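Local coordinates for protein botulinum neurotoxin type C1 (Clostridium botulinum, PDB 3N7K) that forms the receptor-binding domain of a clostridial neurotoxin and probably binds gangliosides on the nerve-cell surface, at residues A[152-157]-A[166-171]; A[281-286]-A[303-308]; A[312-317]-A[336-341]. One frame throughout, in Å; residues are numbered along the deposited sequence.

Contact 1: residues A[152-157]-A[166-171]; sequences MGNMKI and TIKVKE
Thr166 pairs with Lys156 at a non-hydrogen-bonded position of an antiparallel hairpin, CA to CA 4.3 Å. Both side chains leave the same face of the sheet and run next to each other. OG1 of Thr166 comes within 3.9 Å of CD of Lys156, a van der Waals touch along the aliphatic chain. The amine of that lysine goes on to a long, weak ion pair with Glu214.

Ile167 sits opposite Met155, and both side chains turn to the other face of the sheet. Met155 N donates to Ile167 O at 2.7 Å. CG2 of Ile167 rests against CB of Met155 at 3.8 Å.

Lys168 lies opposite Asn154 in the register, and the two side chains diverge. Its chain bends at chi2 (55°) and folds back past Gly153. NZ then donates to Gly153 O at 3.2 Å. It comes from the side of the carbonyl, in its plane and on a lone pair, with a C=O...N angle of 101°.

Val169 N donates to the same Gly153 O at 3.0 Å, but nearly along the C=O axis. CG2 of Val169 packs on Met155 CB at 3.6 Å. Met155 therefore touches both Ile167 and Val169, and it also reaches Phe114 and Leu116 of strand 111-117 in the other sheet of the lectin-like sandwich.

The hairpin carries apolar Met155 and Ile167 on one face and the more polar Lys156 and Thr166 on the other. The Gly153 carbonyl is thus gripped by two donors from different directions, and the lysine amine probably polarises it.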
ATOM      1  N   MET A 152     -26.971  -1.760  18.747  1.00 32.12           N
ATOM      2  CA  MET A 152     -28.124  -0.866  18.717  1.00 33.73           C
ATOM      3  C   MET A 152     -28.027   0.181  17.612  1.00 33.18           C
ATOM      4  O   MET A 152     -28.647   1.241  17.699  1.00 33.02           O
ATOM      5  CB  MET A 152     -28.264  -0.172  20.068  1.00 36.35           C
ATOM      6  CG  MET A 152     -28.681  -1.115  21.179  1.00 39.33           C
ATOM      7  SD  MET A 152     -30.386  -1.629  20.946  1.00 42.87           S
ATOM      8  CE  MET A 152     -30.228  -3.131  19.930  1.00 43.79           C
ATOM      9  N   GLY A 153     -27.246  -0.120  16.577  1.00 32.53           N
ATOM     10  CA  GLY A 153     -27.079   0.816  15.485  1.00 29.79           C
ATOM     11  C   GLY A 153     -26.425   0.205  14.267  1.00 29.36           C
ATOM     12  O   GLY A 153     -26.869  -0.821  13.740  1.00 29.42           O
ATOM     13  N   ASN A 154     -25.338   0.819  13.826  1.00 28.04           N
ATOM     14  CA  ASN A 154     -24.657   0.345  12.638  1.00 25.89           C
ATOM     15  C   ASN A 154     -23.341  -0.424  12.785  1.00 25.63           C
ATOM     16  O   ASN A 154     -22.613  -0.328  13.777  1.00 24.34           O
ATOM     17  CB  ASN A 154     -24.455   1.525  11.688  1.00 23.70           C
ATOM     18  CG  ASN A 154     -25.764   2.074  11.162  1.00 23.01           C
ATOM     19  OD1 ASN A 154     -26.433   1.438  10.345  1.00 20.90           O
ATOM     20  ND2 ASN A 154     -26.145   3.258  11.635  1.00 22.45           N
ATOM     21  N   MET A 155     -23.070  -1.199  11.744  1.00 25.58           N
ATOM     22  CA  MET A 155     -21.876  -2.011  11.605  1.00 24.37           C
ATOM     23  C   MET A 155     -21.192  -1.433  10.368  1.00 23.52           C
ATOM     24  O   MET A 155     -21.819  -1.314   9.311  1.00 22.90           O
ATOM     25  CB  MET A 155     -22.290  -3.463  11.361  1.00 24.77           C
ATOM     26  CG  MET A 155     -21.262  -4.342  10.670  1.00 25.85           C
ATOM     27  SD  MET A 155     -22.057  -5.870  10.103  1.00 27.94           S
ATOM     28  CE  MET A 155     -21.267  -7.091  11.136  1.00 27.61           C
ATOM     29  N   LYS A 156     -19.926  -1.044  10.499  1.00 22.69           N
ATOM     30  CA  LYS A 156     -19.209  -0.481   9.358  1.00 20.60           C
ATOM     31  C   LYS A 156     -17.760  -0.909   9.279  1.00 19.20           C
ATOM     32  O   LYS A 156     -17.190  -1.432  10.235  1.00 19.39           O
ATOM     33  CB  LYS A 156     -19.265   1.052   9.359  1.00 20.89           C
ATOM     34  CG  LYS A 156     -20.046   1.688  10.489  1.00 21.73           C
ATOM     35  CD  LYS A 156     -20.223   3.164  10.195  1.00 24.41           C
ATOM     36  CE  LYS A 156     -20.970   3.900  11.299  1.00 25.64           C
ATOM     37  NZ  LYS A 156     -20.242   3.873  12.600  1.00 27.37           N
ATOM     38  N   ILE A 157     -17.163  -0.674   8.121  1.00 18.00           N
ATOM     39  CA  ILE A 157     -15.777  -1.027   7.907  1.00 16.74           C
ATOM     40  C   ILE A 157     -15.065   0.105   7.180  1.00 16.28           C
ATOM     41  O   ILE A 157     -15.620   0.703   6.266  1.00 17.13           O
ATOM     42  CB  ILE A 157     -15.664  -2.347   7.095  1.00 16.16           C
ATOM     43  CG1 ILE A 157     -14.192  -2.656   6.812  1.00 14.82           C
ATOM     44  CG2 ILE A 157     -16.457  -2.247   5.800  1.00 15.66           C
ATOM     45  CD1 ILE A 157     -13.958  -4.023   6.230  1.00 11.77           C
ATOM     46  N   THR A 166     -21.372   0.619   5.255  1.00 24.82           N
ATOM     47  CA  THR A 166     -22.085   0.858   6.504  1.00 24.25           C
ATOM     48  C   THR A 166     -23.367   0.043   6.419  1.00 26.61           C
ATOM     49  O   THR A 166     -23.841  -0.260   5.313  1.00 26.84           O
ATOM     50  CB  THR A 166     -22.451   2.348   6.666  1.00 23.65           C
ATOM     51  OG1 THR A 166     -23.257   2.525   7.841  1.00 25.09           O
ATOM     52  CG2 THR A 166     -23.216   2.847   5.448  1.00 21.90           C
ATOM     53  N   ILE A 167     -23.927  -0.318   7.574  1.00 26.66           N
ATOM     54  CA  ILE A 167     -25.160  -1.100   7.594  1.00 26.65           C
ATOM     55  C   ILE A 167     -25.773  -1.233   8.985  1.00 26.45           C
ATOM     56  O   ILE A 167     -25.072  -1.174  10.000  1.00 25.95           O
ATOM     57  CB  ILE A 167     -24.934  -2.515   7.027  1.00 26.00           C
ATOM     58  CG1 ILE A 167     -26.266  -3.262   6.933  1.00 28.42           C
ATOM     59  CG2 ILE A 167     -24.001  -3.289   7.935  1.00 25.44           C
ATOM     60  CD1 ILE A 167     -27.371  -2.473   6.260  1.00 31.58           C
ATOM     61  N   LYS A 168     -27.091  -1.416   9.019  1.00 24.97           N
ATOM     62  CA  LYS A 168     -27.804  -1.563  10.277  1.00 24.69           C
ATOM     63  C   LYS A 168     -27.764  -3.003  10.764  1.00 25.01           C
ATOM     64  O   LYS A 168     -28.079  -3.938  10.027  1.00 23.62           O
ATOM     65  CB  LYS A 168     -29.254  -1.092  10.119  1.00 23.58           C
ATOM     66  CG  LYS A 168     -30.149  -1.356  11.315  1.00 22.78           C
ATOM     67  CD  LYS A 168     -29.594  -0.780  12.606  1.00 24.66           C
ATOM     68  CE  LYS A 168     -30.435  -1.231  13.788  1.00 25.39           C
ATOM     69  NZ  LYS A 168     -29.786  -0.969  15.097  1.00 27.35           N
ATOM     70  N   VAL A 169     -27.348  -3.171  12.011  1.00 27.16           N
ATOM     71  CA  VAL A 169     -27.272  -4.491  12.621  1.00 28.10           C
ATOM     72  C   VAL A 169     -28.693  -4.956  12.928  1.00 30.02           C
ATOM     73  O   VAL A 169     -29.493  -4.210  13.496  1.00 29.16           O
ATOM     74  CB  VAL A 169     -26.451  -4.456  13.932  1.00 24.96           C
ATOM     75  CG1 VAL A 169     -26.569  -5.762  14.648  1.00 25.91           C
ATOM     76  CG2 VAL A 169     -25.000  -4.172  13.636  1.00 25.80           C
ATOM     77  N   LYS A 170     -29.002  -6.187  12.533  1.00 33.00           N
ATOM     78  CA  LYS A 170     -30.318  -6.768  12.771  1.00 35.79           C
ATOM     79  C   LYS A 170     -30.323  -7.491  14.123  1.00 37.77           C
ATOM     80  O   LYS A 170     -29.265  -7.703  14.720  1.00 37.74           O
ATOM     81  CB  LYS A 170     -30.646  -7.761  11.658  1.00 35.97           C
ATOM     82  CG  LYS A 170     -29.693  -8.945  11.602  1.00 37.92           C
ATOM     83  CD  LYS A 170     -29.985  -9.837  10.401  1.00 40.10           C
ATOM     84  CE  LYS A 170     -28.946 -10.944  10.269  1.00 42.70           C
ATOM     85  NZ  LYS A 170     -29.024 -11.670   8.956  1.00 44.64           N
ATOM     86  N   GLU A 171     -31.508  -7.861  14.612  1.00 39.42           N
ATOM     87  CA  GLU A 171     -31.595  -8.580  15.883  1.00 41.95           C
ATOM     88  C   GLU A 171     -30.800  -9.885  15.793  1.00 40.64           C
ATOM     89  O   GLU A 171     -31.305 -10.903  15.315  1.00 39.93           O
ATOM     90  CB  GLU A 171     -33.049  -8.909  16.240  1.00 45.72           C
ATOM     91  CG  GLU A 171     -33.767  -7.839  17.049  1.00 52.57           C
ATOM     92  CD  GLU A 171     -35.122  -8.319  17.590  1.00 56.30           C
ATOM     93  OE1 GLU A 171     -35.869  -7.488  18.162  1.00 58.23           O
ATOM     94  OE2 GLU A 171     -35.434  -9.526  17.447  1.00 56.67           O
TER

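Contact 2: residues A[281-286]-A[303-308]; sequences YKIIIK and LYFDMT
The Tyr304 ring takes Lys286 over one face. CB of Lys286 lies 3.3 Å from the ring centroid and 18° off the normal, a close CH-pi contact displaced toward the rim. CG of Tyr304 stands between its backbone N and carbonyl carbon (chi1 56°), which helps swing the ring across to the lysine. The amine of Lys286 bonds to Asn244.

The Tyr281 ring meets Met307 at its edge. CE of Met307 is 3.4 Å from CD1 of Tyr281. SD of Met307 is 5.1 Å from the ring centroid, also at the edge, a Met-aromatic contact.

Phe305 points to the opposite face of the sheet from Tyr304. CG2 of Ile283 is at its ring edge, 4.0 Å from CD2 of Phe305. CG2 of Ile285 approaches CE2 of Phe305 obliquely at 3.9 Å and also packs on Leu303 CD2 at 3.5 Å.

Backbone bonds hold this register. Ile284 and Asp306 bond both ways, and Lys286 N donates to Tyr304 O at 2.9 Å. Strand 283-287 also pairs with 246-251, and 302-308 with 313-318. This antiparallel pair, with buried isoleucine and phenylalanine on its inner side, belongs to the beta-trefoil of the C-terminal receptor-binding region.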
ATOM      1  N   TYR A 281      12.508  -0.380 -18.010  1.00 29.02           N
ATOM      2  CA  TYR A 281      13.821  -0.124 -17.433  1.00 27.71           C
ATOM      3  C   TYR A 281      13.625   0.205 -15.965  1.00 27.83           C
ATOM      4  O   TYR A 281      12.598   0.769 -15.579  1.00 30.25           O
ATOM      5  CB  TYR A 281      14.492   1.048 -18.137  1.00 27.34           C
ATOM      6  CG  TYR A 281      15.108   0.699 -19.469  1.00 27.29           C
ATOM      7  CD1 TYR A 281      15.556   1.691 -20.331  1.00 27.52           C
ATOM      8  CD2 TYR A 281      15.245  -0.623 -19.869  1.00 28.46           C
ATOM      9  CE1 TYR A 281      16.116   1.376 -21.559  1.00 28.71           C
ATOM     10  CE2 TYR A 281      15.807  -0.952 -21.092  1.00 28.31           C
ATOM     11  CZ  TYR A 281      16.237   0.049 -21.935  1.00 28.39           C
ATOM     12  OH  TYR A 281      16.751  -0.282 -23.167  1.00 28.34           O
ATOM     13  N   LYS A 282      14.602  -0.146 -15.139  1.00 25.85           N
ATOM     14  CA  LYS A 282      14.480   0.101 -13.712  1.00 25.12           C
ATOM     15  C   LYS A 282      15.164   1.400 -13.294  1.00 24.48           C
ATOM     16  O   LYS A 282      15.885   2.018 -14.072  1.00 26.69           O
ATOM     17  CB  LYS A 282      15.055  -1.080 -12.928  1.00 26.02           C
ATOM     18  CG  LYS A 282      14.448  -2.417 -13.301  1.00 26.19           C
ATOM     19  CD  LYS A 282      15.365  -3.549 -12.908  1.00 29.12           C
ATOM     20  CE  LYS A 282      15.006  -4.830 -13.655  1.00 32.67           C
ATOM     21  NZ  LYS A 282      16.003  -5.929 -13.423  1.00 34.35           N
ATOM     22  N   ILE A 283      14.934   1.811 -12.057  1.00 22.49           N
ATOM     23  CA  ILE A 283      15.509   3.039 -11.548  1.00 21.52           C
ATOM     24  C   ILE A 283      16.069   2.811 -10.146  1.00 22.78           C
ATOM     25  O   ILE A 283      15.630   1.893  -9.438  1.00 24.56           O
ATOM     26  CB  ILE A 283      14.410   4.144 -11.508  1.00 21.99           C
ATOM     27  CG1 ILE A 283      14.644   5.137 -12.636  1.00 21.71           C
ATOM     28  CG2 ILE A 283      14.374   4.847 -10.155  1.00 20.08           C
ATOM     29  CD1 ILE A 283      15.932   5.895 -12.481  1.00 23.99           C
ATOM     30  N   ILE A 284      17.046   3.623  -9.753  1.00 19.80           N
ATOM     31  CA  ILE A 284      17.595   3.536  -8.411  1.00 20.22           C
ATOM     32  C   ILE A 284      17.618   4.960  -7.893  1.00 20.56           C
ATOM     33  O   ILE A 284      17.994   5.877  -8.622  1.00 21.06           O
ATOM     34  CB  ILE A 284      19.017   2.928  -8.386  1.00 20.95           C
ATOM     35  CG1 ILE A 284      18.947   1.443  -8.772  1.00 17.11           C
ATOM     36  CG2 ILE A 284      19.621   3.081  -6.978  1.00 20.38           C
ATOM     37  CD1 ILE A 284      20.272   0.821  -9.078  1.00 13.47           C
ATOM     38  N   ILE A 285      17.194   5.146  -6.642  1.00 19.74           N
ATOM     39  CA  ILE A 285      17.140   6.473  -6.045  1.00 20.42           C
ATOM     40  C   ILE A 285      18.392   6.753  -5.240  1.00 22.23           C
ATOM     41  O   ILE A 285      18.692   6.045  -4.285  1.00 24.64           O
ATOM     42  CB  ILE A 285      15.910   6.626  -5.126  1.00 19.07           C
ATOM     43  CG1 ILE A 285      14.700   5.908  -5.739  1.00 19.16           C
ATOM     44  CG2 ILE A 285      15.572   8.098  -4.977  1.00 15.45           C
ATOM     45  CD1 ILE A 285      13.536   5.719  -4.791  1.00 16.54           C
ATOM     46  N   LYS A 286      19.115   7.801  -5.630  1.00 22.73           N
ATOM     47  CA  LYS A 286      20.361   8.182  -4.970  1.00 21.63           C
ATOM     48  C   LYS A 286      20.171   9.407  -4.079  1.00 22.69           C
ATOM     49  O   LYS A 286      19.679  10.438  -4.540  1.00 21.00           O
ATOM     50  CB  LYS A 286      21.412   8.462  -6.042  1.00 21.03           C
ATOM     51  CG  LYS A 286      21.580   7.313  -7.052  1.00 21.27           C
ATOM     52  CD  LYS A 286      22.018   5.999  -6.362  1.00 20.93           C
ATOM     53  CE  LYS A 286      23.399   6.164  -5.690  1.00 21.84           C
ATOM     54  NZ  LYS A 286      23.949   4.946  -5.015  1.00 18.26           N
ATOM     55  N   LEU A 303      17.717  14.274  -3.924  1.00 25.48           N
ATOM     56  CA  LEU A 303      18.249  13.094  -4.598  1.00 25.81           C
ATOM     57  C   LEU A 303      18.210  13.177  -6.127  1.00 26.53           C
ATOM     58  O   LEU A 303      17.736  14.156  -6.699  1.00 27.65           O
ATOM     59  CB  LEU A 303      17.412  11.891  -4.156  1.00 24.13           C
ATOM     60  CG  LEU A 303      15.912  12.218  -4.060  1.00 21.33           C
ATOM     61  CD1 LEU A 303      15.290  12.325  -5.427  1.00 19.86           C
ATOM     62  CD2 LEU A 303      15.219  11.150  -3.264  1.00 22.41           C
ATOM     63  N   TYR A 304      18.737  12.141  -6.775  1.00 26.41           N
ATOM     64  CA  TYR A 304      18.694  12.031  -8.228  1.00 25.21           C
ATOM     65  C   TYR A 304      18.358  10.583  -8.514  1.00 24.51           C
ATOM     66  O   TYR A 304      18.211   9.781  -7.586  1.00 23.15           O
ATOM     67  CB  TYR A 304      20.016  12.397  -8.904  1.00 25.32           C
ATOM     68  CG  TYR A 304      21.225  11.620  -8.452  1.00 24.88           C
ATOM     69  CD1 TYR A 304      21.841  11.915  -7.233  1.00 25.59           C
ATOM     70  CD2 TYR A 304      21.793  10.627  -9.264  1.00 24.61           C
ATOM     71  CE1 TYR A 304      22.995  11.256  -6.831  1.00 24.26           C
ATOM     72  CE2 TYR A 304      22.948   9.953  -8.872  1.00 24.06           C
ATOM     73  CZ  TYR A 304      23.543  10.279  -7.651  1.00 25.84           C
ATOM     74  OH  TYR A 304      24.691   9.647  -7.238  1.00 27.28           O
ATOM     75  N   PHE A 305      18.230  10.251  -9.791  1.00 23.94           N
ATOM     76  CA  PHE A 305      17.884   8.894 -10.167  1.00 24.66           C
ATOM     77  C   PHE A 305      18.840   8.353 -11.212  1.00 24.31           C
ATOM     78  O   PHE A 305      19.195   9.047 -12.156  1.00 25.31           O
ATOM     79  CB  PHE A 305      16.451   8.846 -10.714  1.00 25.37           C
ATOM     80  CG  PHE A 305      15.434   9.469  -9.806  1.00 26.16           C
ATOM     81  CD1 PHE A 305      15.360  10.857  -9.665  1.00 28.95           C
ATOM     82  CD2 PHE A 305      14.574   8.677  -9.058  1.00 25.62           C
ATOM     83  CE1 PHE A 305      14.440  11.452  -8.780  1.00 28.19           C
ATOM     84  CE2 PHE A 305      13.657   9.253  -8.177  1.00 26.47           C
ATOM     85  CZ  PHE A 305      13.592  10.647  -8.037  1.00 26.78           C
ATOM     86  N   ASP A 306      19.239   7.101 -11.040  1.00 23.59           N
ATOM     87  CA  ASP A 306      20.137   6.443 -11.965  1.00 23.82           C
ATOM     88  C   ASP A 306      19.388   5.395 -12.772  1.00 24.45           C
ATOM     89  O   ASP A 306      18.652   4.584 -12.222  1.00 24.02           O
ATOM     90  CB  ASP A 306      21.257   5.733 -11.203  1.00 24.70           C
ATOM     91  CG  ASP A 306      22.387   6.655 -10.825  1.00 26.30           C
ATOM     92  OD1 ASP A 306      23.353   6.165 -10.205  1.00 26.13           O
ATOM     93  OD2 ASP A 306      22.321   7.862 -11.148  1.00 28.38           O
ATOM     94  N   MET A 307      19.560   5.410 -14.083  1.00 26.38           N
ATOM     95  CA  MET A 307      18.931   4.383 -14.896  1.00 27.83           C
ATOM     96  C   MET A 307      20.009   3.720 -15.718  1.00 29.18           C
ATOM     97  O   MET A 307      20.627   4.347 -16.573  1.00 28.13           O
ATOM     98  CB  MET A 307      17.869   4.939 -15.829  1.00 27.27           C
ATOM     99  CG  MET A 307      17.161   3.832 -16.588  1.00 26.99           C
ATOM    100  SD  MET A 307      15.708   4.381 -17.509  1.00 26.01           S
ATOM    101  CE  MET A 307      16.478   4.711 -19.052  1.00 28.10           C
ATOM    102  N   THR A 308      20.248   2.452 -15.418  1.00 32.56           N
ATOM    103  CA  THR A 308      21.241   1.659 -16.126  1.00 35.13           C
ATOM    104  C   THR A 308      20.541   0.992 -17.304  1.00 36.28           C
ATOM    105  O   THR A 308      19.593   0.237 -17.110  1.00 35.74           O
ATOM    106  CB  THR A 308      21.824   0.562 -15.203  1.00 35.35           C
ATOM    107  OG1 THR A 308      22.527   1.178 -14.112  1.00 36.12           O
ATOM    108  CG2 THR A 308      22.761  -0.350 -15.984  1.00 34.40           C
TER

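Contact 3: residues A[312-317]-A[336-341]; sequences KAYNLF and IGLREQ
Asn315 and Arg339 form a hydrogen-bonded antiparallel pair. Asn315 N donates to Arg339 O at 3.1 Å, and Arg339 N returns a bond to Asn315 O at 2.9 Å. Their side chains share a face, and CB of Asn315 touches CG of Arg339 at 3.5 Å.

Phe317 lies on the same face. Its CG stands between the backbone N and the carbonyl carbon (chi1 87°), and this turns the ring back over the partner strand. CD2 of Phe317 then meets Arg339 CB at 3.4 Å, while the backbone C of Leu338 lies at the ring edge. The guanidinium is farther off, at most weakly attracted to the ring. Gly337, without a side chain, sits across from Phe317.

On the other face the contacts are apolar. CD2 of Leu316 and CD2 of Leu338 meet at 3.5 Å, and CB of Tyr314 packs on Leu338 CD2 at 3.7 Å. These leucines face the interior of the beta-trefoil, where Leu316 also touches Phe305 and Leu338 touches Met307.

Toward the open end of the pair, Lys312 NZ makes a weak salt bridge to Glu340 OE2 at 3.4 Å. The other carboxylate oxygen, OE1, is bound by Arg264, which helps fix the glutamate. Gln341, the next residue, lays its side chain along Ala313, with OE1 of Gln341 3.5 Å from Ala313 CB. At the other end of the pair, Ile336 packs on Pro401 and Val403 of strand 396-404.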
ATOM      1  N   LYS A 312      25.491   0.637 -19.016  1.00 54.38           N
ATOM      2  CA  LYS A 312      25.914   1.944 -18.552  1.00 51.84           C
ATOM      3  C   LYS A 312      24.840   2.537 -17.653  1.00 50.05           C
ATOM      4  O   LYS A 312      23.648   2.257 -17.823  1.00 49.01           O
ATOM      5  CB  LYS A 312      26.161   2.865 -19.744  1.00 52.16           C
ATOM      6  CG  LYS A 312      27.057   2.254 -20.811  1.00 53.47           C
ATOM      7  CD  LYS A 312      28.122   3.237 -21.317  1.00 54.49           C
ATOM      8  CE  LYS A 312      27.525   4.508 -21.936  1.00 54.33           C
ATOM      9  NZ  LYS A 312      26.881   5.422 -20.948  1.00 54.00           N
ATOM     10  N   ALA A 313      25.280   3.339 -16.686  1.00 47.52           N
ATOM     11  CA  ALA A 313      24.377   3.997 -15.750  1.00 45.46           C
ATOM     12  C   ALA A 313      24.211   5.455 -16.172  1.00 43.67           C
ATOM     13  O   ALA A 313      25.187   6.174 -16.408  1.00 42.79           O
ATOM     14  CB  ALA A 313      24.931   3.912 -14.325  1.00 45.31           C
ATOM     15  N   TYR A 314      22.963   5.887 -16.284  1.00 41.53           N
ATOM     16  CA  TYR A 314      22.693   7.251 -16.684  1.00 39.39           C
ATOM     17  C   TYR A 314      21.981   7.965 -15.558  1.00 36.70           C
ATOM     18  O   TYR A 314      21.522   7.346 -14.600  1.00 36.03           O
ATOM     19  CB  TYR A 314      21.838   7.271 -17.957  1.00 40.80           C
ATOM     20  CG  TYR A 314      22.398   6.406 -19.061  1.00 42.72           C
ATOM     21  CD1 TYR A 314      22.374   5.019 -18.954  1.00 44.76           C
ATOM     22  CD2 TYR A 314      23.010   6.969 -20.181  1.00 43.05           C
ATOM     23  CE1 TYR A 314      22.947   4.206 -19.924  1.00 46.82           C
ATOM     24  CE2 TYR A 314      23.592   6.167 -21.162  1.00 45.30           C
ATOM     25  CZ  TYR A 314      23.559   4.778 -21.026  1.00 47.41           C
ATOM     26  OH  TYR A 314      24.136   3.950 -21.973  1.00 47.63           O
ATOM     27  N   ASN A 315      21.924   9.280 -15.668  1.00 34.21           N
ATOM     28  CA  ASN A 315      21.255  10.104 -14.683  1.00 31.94           C
ATOM     29  C   ASN A 315      20.007  10.635 -15.365  1.00 29.83           C
ATOM     30  O   ASN A 315      20.040  10.970 -16.541  1.00 29.55           O
ATOM     31  CB  ASN A 315      22.154  11.281 -14.279  1.00 32.63           C
ATOM     32  CG  ASN A 315      23.230  10.889 -13.279  1.00 35.09           C
ATOM     33  OD1 ASN A 315      24.258  11.569 -13.142  1.00 37.57           O
ATOM     34  ND2 ASN A 315      22.993   9.801 -12.559  1.00 34.79           N
ATOM     35  N   LEU A 316      18.886  10.675 -14.668  1.00 28.03           N
ATOM     36  CA  LEU A 316      17.725  11.271 -15.308  1.00 27.53           C
ATOM     37  C   LEU A 316      18.076  12.754 -15.185  1.00 27.49           C
ATOM     38  O   LEU A 316      18.884  13.134 -14.330  1.00 28.11           O
ATOM     39  CB  LEU A 316      16.445  10.957 -14.538  1.00 26.41           C
ATOM     40  CG  LEU A 316      16.200   9.474 -14.274  1.00 25.23           C
ATOM     41  CD1 LEU A 316      14.811   9.292 -13.714  1.00 22.93           C
ATOM     42  CD2 LEU A 316      16.349   8.680 -15.557  1.00 24.92           C
ATOM     43  N   PHE A 317      17.516  13.599 -16.031  1.00 25.83           N
ATOM     44  CA  PHE A 317      17.852  15.006 -15.921  1.00 24.99           C
ATOM     45  C   PHE A 317      16.836  15.816 -16.680  1.00 25.97           C
ATOM     46  O   PHE A 317      16.191  15.316 -17.612  1.00 25.62           O
ATOM     47  CB  PHE A 317      19.272  15.256 -16.462  1.00 24.99           C
ATOM     48  CG  PHE A 317      19.341  15.522 -17.958  1.00 24.55           C
ATOM     49  CD1 PHE A 317      19.221  16.825 -18.459  1.00 22.79           C
ATOM     50  CD2 PHE A 317      19.518  14.470 -18.865  1.00 24.14           C
ATOM     51  CE1 PHE A 317      19.278  17.081 -19.835  1.00 22.66           C
ATOM     52  CE2 PHE A 317      19.575  14.714 -20.249  1.00 23.54           C
ATOM     53  CZ  PHE A 317      19.455  16.026 -20.732  1.00 23.45           C
ATOM     54  N   ILE A 336      12.174  15.020 -19.429  1.00 25.40           N
ATOM     55  CA  ILE A 336      13.190  14.412 -18.602  1.00 26.94           C
ATOM     56  C   ILE A 336      13.873  13.344 -19.450  1.00 28.51           C
ATOM     57  O   ILE A 336      13.211  12.495 -20.060  1.00 29.03           O
ATOM     58  CB  ILE A 336      12.578  13.770 -17.351  1.00 26.75           C
ATOM     59  CG1 ILE A 336      11.783  14.827 -16.575  1.00 26.63           C
ATOM     60  CG2 ILE A 336      13.685  13.182 -16.485  1.00 25.50           C
ATOM     61  CD1 ILE A 336      11.006  14.294 -15.409  1.00 23.90           C
ATOM     62  N   GLY A 337      15.197  13.408 -19.504  1.00 28.73           N
ATOM     63  CA  GLY A 337      15.935  12.445 -20.291  1.00 28.94           C
ATOM     64  C   GLY A 337      17.120  11.890 -19.535  1.00 29.64           C
ATOM     65  O   GLY A 337      17.293  12.165 -18.344  1.00 30.88           O
ATOM     66  N   LEU A 338      17.944  11.125 -20.243  1.00 29.89           N
ATOM     67  CA  LEU A 338      19.119  10.495 -19.662  1.00 29.37           C
ATOM     68  C   LEU A 338      20.414  11.143 -20.111  1.00 29.68           C
ATOM     69  O   LEU A 338      20.650  11.303 -21.304  1.00 30.01           O
ATOM     70  CB  LEU A 338      19.162   9.026 -20.061  1.00 28.69           C
ATOM     71  CG  LEU A 338      17.967   8.152 -19.698  1.00 29.09           C
ATOM     72  CD1 LEU A 338      17.808   7.024 -20.725  1.00 27.30           C
ATOM     73  CD2 LEU A 338      18.166   7.611 -18.296  1.00 29.34           C
ATOM     74  N   ARG A 339      21.252  11.506 -19.147  1.00 30.17           N
ATOM     75  CA  ARG A 339      22.555  12.093 -19.419  1.00 31.19           C
ATOM     76  C   ARG A 339      23.568  11.045 -18.950  1.00 32.42           C
ATOM     77  O   ARG A 339      23.188  10.002 -18.427  1.00 32.66           O
ATOM     78  CB  ARG A 339      22.752  13.359 -18.606  1.00 30.76           C
ATOM     79  CG  ARG A 339      23.108  13.081 -17.159  1.00 33.43           C
ATOM     80  CD  ARG A 339      23.522  14.360 -16.493  1.00 36.92           C
ATOM     81  NE  ARG A 339      24.516  15.059 -17.300  1.00 38.71           N
ATOM     82  CZ  ARG A 339      24.783  16.354 -17.189  1.00 38.72           C
ATOM     83  NH1 ARG A 339      24.123  17.086 -16.304  1.00 40.21           N
ATOM     84  NH2 ARG A 339      25.700  16.915 -17.964  1.00 39.15           N
ATOM     85  N   GLU A 340      24.855  11.308 -19.125  1.00 34.05           N
ATOM     86  CA  GLU A 340      25.852  10.348 -18.674  1.00 35.87           C
ATOM     87  C   GLU A 340      26.368  10.815 -17.330  1.00 36.52           C
ATOM     88  O   GLU A 340      26.556  12.017 -17.114  1.00 36.95           O
ATOM     89  CB  GLU A 340      26.985  10.226 -19.695  1.00 36.53           C
ATOM     90  CG  GLU A 340      26.549   9.432 -20.921  1.00 40.85           C
ATOM     91  CD  GLU A 340      27.597   9.356 -22.013  1.00 42.89           C
ATOM     92  OE1 GLU A 340      27.701  10.311 -22.822  1.00 43.21           O
ATOM     93  OE2 GLU A 340      28.319   8.332 -22.057  1.00 46.13           O
ATOM     94  N   GLN A 341      26.553   9.871 -16.414  1.00 35.99           N
ATOM     95  CA  GLN A 341      27.032  10.211 -15.089  1.00 36.98           C
ATOM     96  C   GLN A 341      28.298  11.045 -15.222  1.00 38.45           C
ATOM     97  O   GLN A 341      29.241  10.661 -15.905  1.00 38.95           O
ATOM     98  CB  GLN A 341      27.290   8.939 -14.290  1.00 35.52           C
ATOM     99  CG  GLN A 341      26.091   8.031 -14.247  1.00 33.71           C
ATOM    100  CD  GLN A 341      26.051   7.192 -12.993  1.00 33.04           C
ATOM    101  OE1 GLN A 341      26.936   6.370 -12.750  1.00 32.77           O
ATOM    102  NE2 GLN A 341      25.020   7.396 -12.183  1.00 32.93           N
TER

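From the N terminus, contact 1 comes first. It closes the hairpin of strands 154-159 and 162-168 at the margin of the lectin-like sandwich. The chain then passes into the trefoil region. Contact 2 closes a loop of 16 residues between 281-286 and 303-308, and contact 3 closes one of 18 between 312-317 and 336-341. The three follow in series, and none nests in or crosses another. Contact 1 lies about 49 Å from contact 2, centre to centre. Contacts 2 and 3 are about 9 Å apart by centres and touch. Strands 302-308 and 313-318 are sheet neighbours, joined by a probable bond from Met307 N to Tyr314 O.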